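Local coordinates for protein transcriptional regulator, LYSR family (PDB 4AB5) that probably regulates transcription of methionine biosynthesis genes as a MetR-like LysR-family factor, this piece being its regulatory domain without the DNA-binding part, at residues Y80-P91 with R150-V161. Sequence-based numbering, arbitrary orientation.
Sequences YEMVGICAPDHP and RRGIAALPYWTV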
ATOM      1  N   TYR B  80      15.901  -0.530  13.807  1.00 42.54           N
ATOM      2  CA  TYR B  80      16.466  -0.321  12.467  1.00 41.07           C
ATOM      3  C   TYR B  80      16.706   1.155  12.192  1.00 46.52           C
ATOM      4  O   TYR B  80      16.077   2.008  12.826  1.00 46.44           O
ATOM      5  CB  TYR B  80      15.611  -0.963  11.343  1.00 39.51           C
ATOM      6  CG  TYR B  80      14.141  -0.590  11.357  1.00 38.99           C
ATOM      7  CD1 TYR B  80      13.703   0.623  10.842  1.00 38.72           C
ATOM      8  CD2 TYR B  80      13.181  -1.474  11.846  1.00 40.99           C
ATOM      9  CE1 TYR B  80      12.355   0.974  10.857  1.00 39.03           C
ATOM     10  CE2 TYR B  80      11.823  -1.150  11.830  1.00 41.09           C
ATOM     11  CZ  TYR B  80      11.414   0.080  11.340  1.00 47.28           C
ATOM     12  OH  TYR B  80      10.083   0.430  11.326  1.00 47.90           O
ATOM     13  N   GLU B  81      17.599   1.453  11.223  1.00 43.66           N
ATOM     14  CA  GLU B  81      17.925   2.817  10.827  1.00 44.12           C
ATOM     15  C   GLU B  81      16.971   3.402   9.802  1.00 48.76           C
ATOM     16  O   GLU B  81      16.584   2.734   8.834  1.00 47.28           O
ATOM     17  CB  GLU B  81      19.409   2.996  10.415  1.00 46.43           C
ATOM     18  CG  GLU B  81      19.902   2.172   9.228  1.00 59.38           C
ATOM     19  CD  GLU B  81      20.360   0.745   9.493  1.00 75.77           C
ATOM     20  OE1 GLU B  81      19.508  -0.101   9.854  1.00 61.92           O
ATOM     21  OE2 GLU B  81      21.549   0.451   9.228  1.00 64.75           O
HETATM   22  N   MSE B  82      16.564   4.651  10.061  1.00 47.06           N
HETATM   23  CA  MSE B  82      15.723   5.469   9.199  1.00 46.49           C
HETATM   24  C   MSE B  82      16.700   6.215   8.307  1.00 46.56           C
HETATM   25  O   MSE B  82      17.548   6.971   8.798  1.00 45.49           O
HETATM   26  CB  MSE B  82      14.871   6.461  10.009  1.00 50.38           C
HETATM   27  CG  MSE B  82      13.769   5.801  10.817  1.00 59.91           C
HETATM   28 SE   MSE B  82      12.338   5.051   9.724  1.00 69.25          SE
HETATM   29  CE  MSE B  82      11.612   6.732   8.961  1.00 65.42           C
ATOM     30  N   VAL B  83      16.636   5.943   7.006  1.00 41.03           N
ATOM     31  CA  VAL B  83      17.547   6.568   6.050  1.00 39.70           C
ATOM     32  C   VAL B  83      16.820   7.613   5.236  1.00 42.95           C
ATOM     33  O   VAL B  83      15.621   7.470   4.969  1.00 42.15           O
ATOM     34  CB  VAL B  83      18.330   5.552   5.166  1.00 42.72           C
ATOM     35  CG1 VAL B  83      19.240   4.663   6.012  1.00 43.68           C
ATOM     36  CG2 VAL B  83      17.398   4.710   4.289  1.00 41.14           C
ATOM     37  N   GLY B  84      17.548   8.664   4.874  1.00 39.02           N
ATOM     38  CA  GLY B  84      17.040   9.728   4.028  1.00 37.45           C
ATOM     39  C   GLY B  84      17.224   9.312   2.584  1.00 40.16           C
ATOM     40  O   GLY B  84      18.264   8.753   2.230  1.00 38.91           O
ATOM     41  N   ILE B  85      16.195   9.515   1.752  1.00 36.32           N
ATOM     42  CA  ILE B  85      16.262   9.189   0.328  1.00 34.88           C
ATOM     43  C   ILE B  85      16.039  10.402  -0.540  1.00 34.67           C
ATOM     44  O   ILE B  85      15.163  11.221  -0.253  1.00 32.75           O
ATOM     45  CB  ILE B  85      15.394   7.970  -0.107  1.00 38.20           C
ATOM     46  CG1 ILE B  85      13.879   8.171   0.187  1.00 38.66           C
ATOM     47  CG2 ILE B  85      15.933   6.676   0.503  1.00 39.26           C
ATOM     48  CD1 ILE B  85      12.911   7.356  -0.699  1.00 41.67           C
ATOM     49  N   CYS B  86      16.857  10.526  -1.584  1.00 30.96           N
ATOM     50  CA  CYS B  86      16.774  11.579  -2.600  1.00 30.65           C
ATOM     51  C   CYS B  86      17.121  10.966  -3.963  1.00 35.06           C
ATOM     52  O   CYS B  86      17.619   9.844  -4.016  1.00 35.15           O
ATOM     53  CB  CYS B  86      17.665  12.774  -2.258  1.00 31.71           C
ATOM     54  SG  CYS B  86      19.441  12.462  -2.429  1.00 36.50           S
ATOM     55  N   ALA B  87      16.841  11.674  -5.059  1.00 32.60           N
ATOM     56  CA  ALA B  87      17.167  11.198  -6.403  1.00 32.47           C
ATOM     57  C   ALA B  87      18.695  11.260  -6.568  1.00 38.57           C
ATOM     58  O   ALA B  87      19.321  12.107  -5.923  1.00 38.35           O
ATOM     59  CB  ALA B  87      16.492  12.071  -7.449  1.00 32.51           C
ATOM     60  N   PRO B  88      19.332  10.388  -7.394  1.00 36.09           N
ATOM     61  CA  PRO B  88      20.802  10.450  -7.538  1.00 37.10           C
ATOM     62  C   PRO B  88      21.373  11.816  -7.959  1.00 43.05           C
ATOM     63  O   PRO B  88      22.497  12.136  -7.591  1.00 43.08           O
ATOM     64  CB  PRO B  88      21.096   9.364  -8.575  1.00 38.52           C
ATOM     65  CG  PRO B  88      19.948   8.423  -8.467  1.00 41.79           C
ATOM     66  CD  PRO B  88      18.767   9.302  -8.221  1.00 36.78           C
ATOM     67  N   ASP B  89      20.566  12.622  -8.695  1.00 41.30           N
ATOM     68  CA  ASP B  89      20.851  13.967  -9.225  1.00 41.63           C
ATOM     69  C   ASP B  89      20.798  15.048  -8.151  1.00 43.74           C
ATOM     70  O   ASP B  89      21.633  15.952  -8.168  1.00 45.38           O
ATOM     71  CB  ASP B  89      19.825  14.340 -10.324  1.00 43.89           C
ATOM     72  CG  ASP B  89      20.102  13.817 -11.716  1.00 67.94           C
ATOM     73  OD1 ASP B  89      21.258  13.399 -11.983  1.00 70.91           O
ATOM     74  OD2 ASP B  89      19.181  13.870 -12.561  1.00 79.69           O
ATOM     75  N   HIS B  90      19.765  15.003  -7.285  1.00 36.90           N
ATOM     76  CA  HIS B  90      19.485  15.930  -6.179  1.00 35.61           C
ATOM     77  C   HIS B  90      20.743  16.479  -5.469  1.00 40.40           C
ATOM     78  O   HIS B  90      21.637  15.696  -5.154  1.00 39.72           O
ATOM     79  CB  HIS B  90      18.536  15.258  -5.145  1.00 35.04           C
ATOM     80  CG  HIS B  90      17.863  16.218  -4.205  1.00 37.70           C
ATOM     81  ND1 HIS B  90      16.523  16.544  -4.343  1.00 38.56           N
ATOM     82  CD2 HIS B  90      18.369  16.904  -3.152  1.00 38.56           C
ATOM     83  CE1 HIS B  90      16.265  17.419  -3.382  1.00 37.27           C
ATOM     84  NE2 HIS B  90      17.348  17.670  -2.647  1.00 38.00           N
ATOM     85  N   PRO B  91      20.795  17.810  -5.173  1.00 38.04           N
ATOM     86  CA  PRO B  91      21.952  18.378  -4.453  1.00 39.07           C
ATOM     87  C   PRO B  91      22.330  17.691  -3.136  1.00 43.24           C
ATOM     88  O   PRO B  91      23.517  17.625  -2.811  1.00 43.33           O
ATOM     89  CB  PRO B  91      21.523  19.828  -4.211  1.00 41.23           C
ATOM     90  CG  PRO B  91      20.602  20.124  -5.343  1.00 44.79           C
ATOM     91  CD  PRO B  91      19.822  18.868  -5.517  1.00 39.45           C
ATOM     92  N   ARG B 150      12.491  13.771  -8.421  1.00 24.37           N
ATOM     93  CA  ARG B 150      12.926  15.000  -7.739  1.00 25.10           C
ATOM     94  C   ARG B 150      11.760  15.846  -7.218  1.00 27.62           C
ATOM     95  O   ARG B 150      11.872  17.068  -7.120  1.00 27.00           O
ATOM     96  CB  ARG B 150      13.926  15.813  -8.596  1.00 28.45           C
ATOM     97  CG  ARG B 150      15.330  15.220  -8.623  1.00 43.72           C
ATOM     98  CD  ARG B 150      16.346  16.106  -9.321  1.00 65.07           C
ATOM     99  NE  ARG B 150      16.639  17.324  -8.554  1.00 80.31           N
ATOM    100  CZ  ARG B 150      17.564  18.221  -8.882  1.00 97.27           C
ATOM    101  NH1 ARG B 150      18.314  18.049  -9.963  1.00 87.71           N
ATOM    102  NH2 ARG B 150      17.746  19.298  -8.131  1.00 85.21           N
ATOM    103  N   ARG B 151      10.646  15.179  -6.855  1.00 24.82           N
ATOM    104  CA  ARG B 151       9.436  15.827  -6.330  1.00 24.86           C
ATOM    105  C   ARG B 151       9.532  16.145  -4.837  1.00 28.95           C
ATOM    106  O   ARG B 151       8.660  16.821  -4.281  1.00 28.36           O
ATOM    107  CB  ARG B 151       8.170  15.006  -6.673  1.00 23.43           C
ATOM    108  CG  ARG B 151       7.787  15.076  -8.145  1.00 31.71           C
ATOM    109  CD  ARG B 151       7.277  16.461  -8.481  1.00 45.10           C
ATOM    110  NE  ARG B 151       7.086  16.669  -9.910  1.00 56.47           N
ATOM    111  CZ  ARG B 151       7.924  17.347 -10.678  1.00 73.93           C
ATOM    112  NH1 ARG B 151       9.027  17.878 -10.160  1.00 64.84           N
ATOM    113  NH2 ARG B 151       7.674  17.498 -11.971  1.00 60.82           N
ATOM    114  N   GLY B 152      10.611  15.674  -4.223  1.00 26.47           N
ATOM    115  CA  GLY B 152      10.907  15.860  -2.810  1.00 27.31           C
ATOM    116  C   GLY B 152      11.881  14.823  -2.295  1.00 31.16           C
ATOM    117  O   GLY B 152      12.511  14.104  -3.084  1.00 29.46           O
ATOM    118  N   ILE B 153      12.031  14.774  -0.959  1.00 28.81           N
ATOM    119  CA  ILE B 153      12.873  13.813  -0.229  1.00 28.62           C
ATOM    120  C   ILE B 153      12.018  13.048   0.789  1.00 31.52           C
ATOM    121  O   ILE B 153      10.894  13.463   1.067  1.00 30.90           O
ATOM    122  CB  ILE B 153      14.130  14.477   0.405  1.00 32.72           C
ATOM    123  CG1 ILE B 153      13.759  15.578   1.441  1.00 34.21           C
ATOM    124  CG2 ILE B 153      15.099  14.995  -0.684  1.00 32.13           C
ATOM    125  CD1 ILE B 153      14.886  15.997   2.360  1.00 39.48           C
ATOM    126  N   ALA B 154      12.529  11.931   1.331  1.00 28.58           N
ATOM    127  CA  ALA B 154      11.792  11.132   2.315  1.00 28.05           C
ATOM    128  C   ALA B 154      12.717  10.450   3.300  1.00 34.82           C
ATOM    129  O   ALA B 154      13.921  10.389   3.069  1.00 34.59           O
ATOM    130  CB  ALA B 154      10.937  10.083   1.611  1.00 27.46           C
ATOM    131  N   ALA B 155      12.147   9.945   4.409  1.00 33.60           N
ATOM    132  CA  ALA B 155      12.831   9.165   5.436  1.00 34.63           C
ATOM    133  C   ALA B 155      12.112   7.823   5.510  1.00 38.76           C
ATOM    134  O   ALA B 155      10.902   7.775   5.763  1.00 39.21           O
ATOM    135  CB  ALA B 155      12.778   9.867   6.784  1.00 36.34           C
ATOM    136  N   LEU B 156      12.834   6.744   5.222  1.00 34.29           N
ATOM    137  CA  LEU B 156      12.256   5.403   5.228  1.00 33.44           C
ATOM    138  C   LEU B 156      13.201   4.391   5.865  1.00 35.93           C
ATOM    139  O   LEU B 156      14.406   4.642   5.869  1.00 35.10           O
ATOM    140  CB  LEU B 156      11.893   4.964   3.791  1.00 32.37           C
ATOM    141  CG  LEU B 156      10.675   5.621   3.134  1.00 35.95           C
ATOM    142  CD1 LEU B 156      10.638   5.304   1.656  1.00 35.20           C
ATOM    143  CD2 LEU B 156       9.374   5.194   3.806  1.00 37.78           C
ATOM    144  N   PRO B 157      12.700   3.247   6.403  1.00 32.80           N
ATOM    145  CA  PRO B 157      13.622   2.244   6.967  1.00 33.36           C
ATOM    146  C   PRO B 157      14.599   1.770   5.891  1.00 36.06           C
ATOM    147  O   PRO B 157      14.223   1.693   4.722  1.00 33.60           O
ATOM    148  CB  PRO B 157      12.692   1.094   7.378  1.00 34.83           C
ATOM    149  CG  PRO B 157      11.344   1.702   7.510  1.00 38.77           C
ATOM    150  CD  PRO B 157      11.294   2.793   6.497  1.00 34.02           C
ATOM    151  N   TYR B 158      15.848   1.479   6.276  1.00 34.04           N
ATOM    152  CA  TYR B 158      16.857   0.999   5.339  1.00 34.09           C
ATOM    153  C   TYR B 158      16.374  -0.264   4.593  1.00 36.96           C
ATOM    154  O   TYR B 158      16.552  -0.353   3.377  1.00 34.90           O
ATOM    155  CB  TYR B 158      18.212   0.764   6.051  1.00 37.07           C
ATOM    156  CG  TYR B 158      19.258   0.138   5.155  1.00 40.56           C
ATOM    157  CD1 TYR B 158      19.915   0.890   4.181  1.00 43.15           C
ATOM    158  CD2 TYR B 158      19.542  -1.223   5.229  1.00 41.82           C
ATOM    159  CE1 TYR B 158      20.838   0.308   3.315  1.00 45.85           C
ATOM    160  CE2 TYR B 158      20.463  -1.816   4.369  1.00 43.60           C
ATOM    161  CZ  TYR B 158      21.119  -1.043   3.420  1.00 53.48           C
ATOM    162  OH  TYR B 158      22.024  -1.611   2.557  1.00 58.22           O
ATOM    163  N   TRP B 159      15.758  -1.227   5.318  1.00 33.77           N
ATOM    164  CA  TRP B 159      15.259  -2.461   4.712  1.00 33.63           C
ATOM    165  C   TRP B 159      14.227  -2.244   3.581  1.00 38.20           C
ATOM    166  O   TRP B 159      14.249  -2.990   2.603  1.00 37.63           O
ATOM    167  CB  TRP B 159      14.777  -3.478   5.767  1.00 31.89           C
ATOM    168  CG  TRP B 159      13.668  -2.985   6.643  1.00 31.80           C
ATOM    169  CD1 TRP B 159      13.791  -2.442   7.886  1.00 35.25           C
ATOM    170  CD2 TRP B 159      12.262  -3.011   6.350  1.00 30.53           C
ATOM    171  NE1 TRP B 159      12.551  -2.122   8.387  1.00 34.13           N
ATOM    172  CE2 TRP B 159      11.596  -2.439   7.455  1.00 34.41           C
ATOM    173  CE3 TRP B 159      11.497  -3.451   5.251  1.00 30.93           C
ATOM    174  CZ2 TRP B 159      10.202  -2.307   7.502  1.00 33.20           C
ATOM    175  CZ3 TRP B 159      10.121  -3.308   5.294  1.00 31.72           C
ATOM    176  CH2 TRP B 159       9.488  -2.745   6.411  1.00 32.73           C
ATOM    177  N   THR B 160      13.352  -1.221   3.712  1.00 35.01           N
ATOM    178  CA  THR B 160      12.325  -0.861   2.716  1.00 34.52           C
ATOM    179  C   THR B 160      12.985  -0.268   1.451  1.00 40.81           C
ATOM    180  O   THR B 160      12.566  -0.570   0.332  1.00 39.85           O
ATOM    181  CB  THR B 160      11.355   0.205   3.294  1.00 34.25           C
ATOM    182  OG1 THR B 160      11.095  -0.035   4.673  1.00 31.93           O
ATOM    183  CG2 THR B 160      10.046   0.279   2.529  1.00 27.35           C
ATOM    184  N   VAL B 161      13.972   0.621   1.664  1.00 39.55           N
ATOM    185  CA  VAL B 161      14.723   1.370   0.665  1.00 40.69           C
ATOM    186  C   VAL B 161      15.614   0.471  -0.210  1.00 49.40           C
ATOM    187  O   VAL B 161      15.719   0.713  -1.417  1.00 48.54           O
ATOM    188  CB  VAL B 161      15.504   2.515   1.384  1.00 44.47           C
ATOM    189  CG1 VAL B 161      16.618   3.107   0.524  1.00 44.01           C
ATOM    190  CG2 VAL B 161      14.551   3.606   1.847  1.00 43.86           C
TER
HETATM  191  O   HOH W   1      17.153  -1.735   8.147  1.00 44.30           O
HETATM  192  O   HOH W   2      14.655  13.788  -4.855  1.00 16.65           O
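Tyr80 turns the face of its ring to the indole edge of Trp159, a T-shaped pair with planes at 90° in which NE1 stands over the ring centre; a polarised N-H suits an electron-rich face. The ring takes this place because CG sits between the backbone N and carbonyl carbon (chi1 52°), and its CE1 meets Pro157 CB at 3.5 Å. Next, Glu81 O accepts a bond from Tyr158 N at 2.9 Å, almost in line with the carbonyl, tying the first turn of helix 158-166 to strand 80-86. The selenomethionine Met82, bent at chi2 and chi3, lays SE beside the Pro157 ring and CE against Ala155. Proline fits there: Met82 and Pro157 form a non-hydrogen-bonded pair, so the pairing with strand 80-86 asks no N-H of it, and Pro157 is also the N-cap of the helix. Val83 N reaches Leu156 O at 2.8 Å, one of two backbone bonds in this hydrogen-bonded pair. The antiparallel strands belong to the LysR substrate-binding domain, of periplasmic-binding-protein-like fold; strand 72-86 also pairs with strand 171-189. Gly84, with no side chain to place, makes a CA-H...O contact of 3.3 Å from its CA to Ala154 O. Ile85 repeats the doubly bonded pairing with Ala154; beta-branched like Val83, it presses CG2 on Val161 CG2 (3.6 Å), one turn into the helix from Pro157, while CD1 meets Leu156 CD1. At the strand's end, Cys86 CB touches Ile153 CG2. Beyond it, a water joins Ala87 N to Gly152 O, and the aliphatic part of Arg150, its CG on Ala87 CB, carries the flat guanidinium onward. The Ile153 methyl makes a CH-pi contact over the His90 ring, and the guanidinium lays one face over His90 CA while NH2 meets Pro91 CD.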